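Glutamine cyclotransferase (Xanthomonas campestris, PDB 3MBR) probably converts N-terminal glutamine of peptides to pyroglutamate, as a glutaminyl cyclase built on a calcium-binding beta-propeller. Local coordinates at residues Asn153-Val158 with Leu162-Trp167. The protein carries 1 engineered substitution. Residues are numbered along the deposited sequence; the frame is centred on the assembly and turned at random.
With CA (calcium ion), chain B.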
loop_
_atom_site.group_PDB
_atom_site.type_symbol
_atom_site.label_atom_id
_atom_site.label_comp_id
_atom_site.label_asym_id
_atom_site.label_seq_id
_atom_site.Cartn_x
_atom_site.Cartn_y
_atom_site.Cartn_z
ATOM N N ASN A 153 3.203 -6.472 2.038
ATOM C CA ASN A 153 3.053 -5.465 3.093
ATOM C C ASN A 153 2.367 -4.197 2.440
ATOM O O ASN A 153 2.051 -3.221 3.198
ATOM C CB ASN A 153 4.414 -5.045 3.818
ATOM C CG ASN A 153 5.340 -4.181 2.905
ATOM O OD1 ASN A 153 5.184 -4.156 1.729
ATOM N ND2 ASN A 153 6.283 -3.488 3.459
ATOM N N GLU A 154 2.167 -4.141 1.087
ATOM C CA GLU A 154 1.443 -2.985 0.517
ATOM C C GLU A 154 0.814 -3.375 -0.784
ATOM O O GLU A 154 1.389 -4.196 -1.538
ATOM C CB GLU A 154 2.473 -1.836 0.309
ATOM C CG GLU A 154 1.988 -0.592 -0.474
ATOM C CD GLU A 154 0.808 0.224 0.083
ATOM O OE1 GLU A 154 0.601 1.371 -0.380
ATOM O OE2 GLU A 154 0.009 -0.359 0.889
ATOM N N LEU A 155 -0.361 -2.788 -1.064
ATOM C CA LEU A 155 -1.100 -3.077 -2.312
ATOM C C LEU A 155 -1.435 -1.794 -3.038
ATOM O O LEU A 155 -1.568 -0.695 -2.388
ATOM C CB LEU A 155 -2.465 -3.700 -1.943
ATOM C CG LEU A 155 -2.386 -5.097 -1.260
ATOM C CD1 LEU A 155 -3.816 -5.583 -0.950
ATOM C CD2 LEU A 155 -1.649 -6.122 -2.067
ATOM N N GLU A 156 -1.650 -1.913 -4.352
ATOM C CA GLU A 156 -2.207 -0.784 -5.072
ATOM C C GLU A 156 -2.856 -1.351 -6.339
ATOM O O GLU A 156 -2.210 -2.132 -7.077
ATOM C CB GLU A 156 -1.104 0.196 -5.451
ATOM C CG GLU A 156 -1.658 1.493 -6.095
ATOM C CD GLU A 156 -2.529 2.317 -5.171
ATOM O OE1 GLU A 156 -3.037 3.338 -5.698
ATOM O OE2 GLU A 156 -2.641 2.042 -3.948
ATOM N N TRP A 157 -4.059 -0.928 -6.654
ATOM C CA TRP A 157 -4.738 -1.321 -7.867
ATOM C C TRP A 157 -4.312 -0.456 -9.007
ATOM O O TRP A 157 -4.407 0.787 -8.890
ATOM C CB TRP A 157 -6.262 -1.183 -7.700
ATOM C CG TRP A 157 -7.008 -1.867 -8.788
ATOM C CD1 TRP A 157 -7.463 -1.306 -9.941
ATOM C CD2 TRP A 157 -7.346 -3.238 -8.824
ATOM N NE1 TRP A 157 -8.123 -2.279 -10.722
ATOM C CE2 TRP A 157 -8.052 -3.466 -10.055
ATOM C CE3 TRP A 157 -7.158 -4.298 -7.947
ATOM C CZ2 TRP A 157 -8.613 -4.704 -10.379
ATOM C CZ3 TRP A 157 -7.724 -5.579 -8.308
ATOM C CH2 TRP A 157 -8.416 -5.731 -9.505
ATOM N N VAL A 158 -3.829 -1.037 -10.114
ATOM C CA VAL A 158 -3.308 -0.206 -11.254
ATOM C C VAL A 158 -3.796 -0.851 -12.526
ATOM O O VAL A 158 -3.392 -1.955 -12.863
ATOM C CB VAL A 158 -1.775 -0.215 -11.227
ATOM C CG1 VAL A 158 -1.230 0.643 -12.386
ATOM C CG2 VAL A 158 -1.211 0.336 -9.914
ATOM N N LEU A 162 -3.440 -6.014 -9.738
ATOM C CA LEU A 162 -3.081 -5.720 -8.347
ATOM C C LEU A 162 -1.538 -5.666 -8.233
ATOM O O LEU A 162 -0.875 -6.660 -8.595
ATOM C CB LEU A 162 -3.708 -6.776 -7.417
ATOM C CG LEU A 162 -3.438 -6.716 -5.923
ATOM C CD1 LEU A 162 -4.067 -5.395 -5.406
ATOM C CD2 LEU A 162 -4.080 -7.859 -5.262
ATOM N N LEU A 163 -0.977 -4.569 -7.767
ATOM C CA LEU A 163 0.451 -4.531 -7.450
ATOM C C LEU A 163 0.574 -4.818 -5.967
ATOM O O LEU A 163 -0.176 -4.278 -5.121
ATOM C CB LEU A 163 1.056 -3.164 -7.699
ATOM C CG LEU A 163 1.147 -2.675 -9.168
ATOM C CD1 LEU A 163 2.007 -1.445 -9.327
ATOM C CD2 LEU A 163 1.474 -3.699 -10.139
ATOM N N ALA A 164 1.534 -5.650 -5.610
ATOM C CA ALA A 164 1.765 -5.988 -4.186
ATOM C C ALA A 164 3.248 -5.973 -3.907
ATOM O O ALA A 164 4.037 -6.614 -4.627
ATOM C CB ALA A 164 1.219 -7.418 -3.908
ATOM N N ASN A 165 3.631 -5.228 -2.874
ATOM C CA ASN A 165 5.041 -5.304 -2.452
ATOM C C ASN A 165 5.355 -6.558 -1.682
ATOM O O ASN A 165 4.566 -6.948 -0.806
ATOM C CB ASN A 165 5.369 -4.120 -1.533
ATOM C CG ASN A 165 6.847 -3.946 -1.330
ATOM O OD1 ASN A 165 7.585 -3.694 -2.297
ATOM N ND2 ASN A 165 7.312 -4.033 -0.073
ATOM N N VAL A 166 6.509 -7.175 -2.004
ATOM C CA VAL A 166 7.032 -8.362 -1.357
ATOM C C VAL A 166 8.392 -7.850 -0.691
ATOM O O VAL A 166 9.544 -7.793 -1.286
ATOM C CB VAL A 166 7.475 -9.384 -2.439
ATOM C CG1 VAL A 166 7.774 -10.613 -1.747
ATOM C CG2 VAL A 166 6.355 -9.611 -3.498
ATOM N N TRP A 167 8.275 -7.360 0.499
ATOM C CA TRP A 167 9.408 -6.751 1.136
ATOM C C TRP A 167 10.558 -7.640 1.329
ATOM O O TRP A 167 11.645 -7.143 1.443
ATOM C CB TRP A 167 9.024 -6.144 2.521
ATOM C CG TRP A 167 8.658 -7.225 3.649
ATOM C CD1 TRP A 167 7.402 -7.831 3.936
ATOM C CD2 TRP A 167 9.585 -7.740 4.651
ATOM N NE1 TRP A 167 7.534 -8.677 5.075
ATOM C CE2 TRP A 167 8.867 -8.671 5.469
ATOM C CE3 TRP A 167 10.981 -7.565 4.861
ATOM C CZ2 TRP A 167 9.486 -9.330 6.526
ATOM C CZ3 TRP A 167 11.593 -8.241 5.971
ATOM C CH2 TRP A 167 10.875 -9.084 6.729
HETATM CA CA CA B . -1.322 1.770 -1.916
HETATM O O HOH W 1 -3.396 1.583 -0.673
#
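E156 and L163 form the firm centre of this antiparallel hairpin, a hydrogen-bonded pair in which L163 N reaches E156 O at 2.8 Å and E156 N returns the bond to L163 O at 2.9 Å. One face is close-packed and apolar: methyl CD2 of L155 lies 3.6 Å from CB of A164, a residue small enough to let the leucine branch approach the strand. CD1 of L162 touches L155 CB and W157 CE3; T111 of the neighbouring sheet closes over both leucines. At the start of 153-158 the fit is polar. N165 ND2 gives a 2.8 Å bond to N153 OD1, which lies close to the N165 amide plane, whereas the donor is tilted 30° from the carbonyl plane of N153; N153 ND2 turns to L206 O, so this buried amide works at both ends. Toward the ends the cover thins: V158 and W167 are partly exposed, although V158 CG2 still meets L163 CD1 at 3.7 Å. On the opposite face from L155, E154 and E156 offer anionic oxygens suited to a hard cation: E154 OE1, L155 O and E156 OE2 bind calcium, with L26 O, I209 O and water. E156 bends at chi2 (64°), swinging OE2 to the metal while OE1 accepts F211 N. With the carbonyls flanking L155 O bonded to 162-167, the hairpin probably fixes these ligands, and calcium would offset the carboxylates' charge.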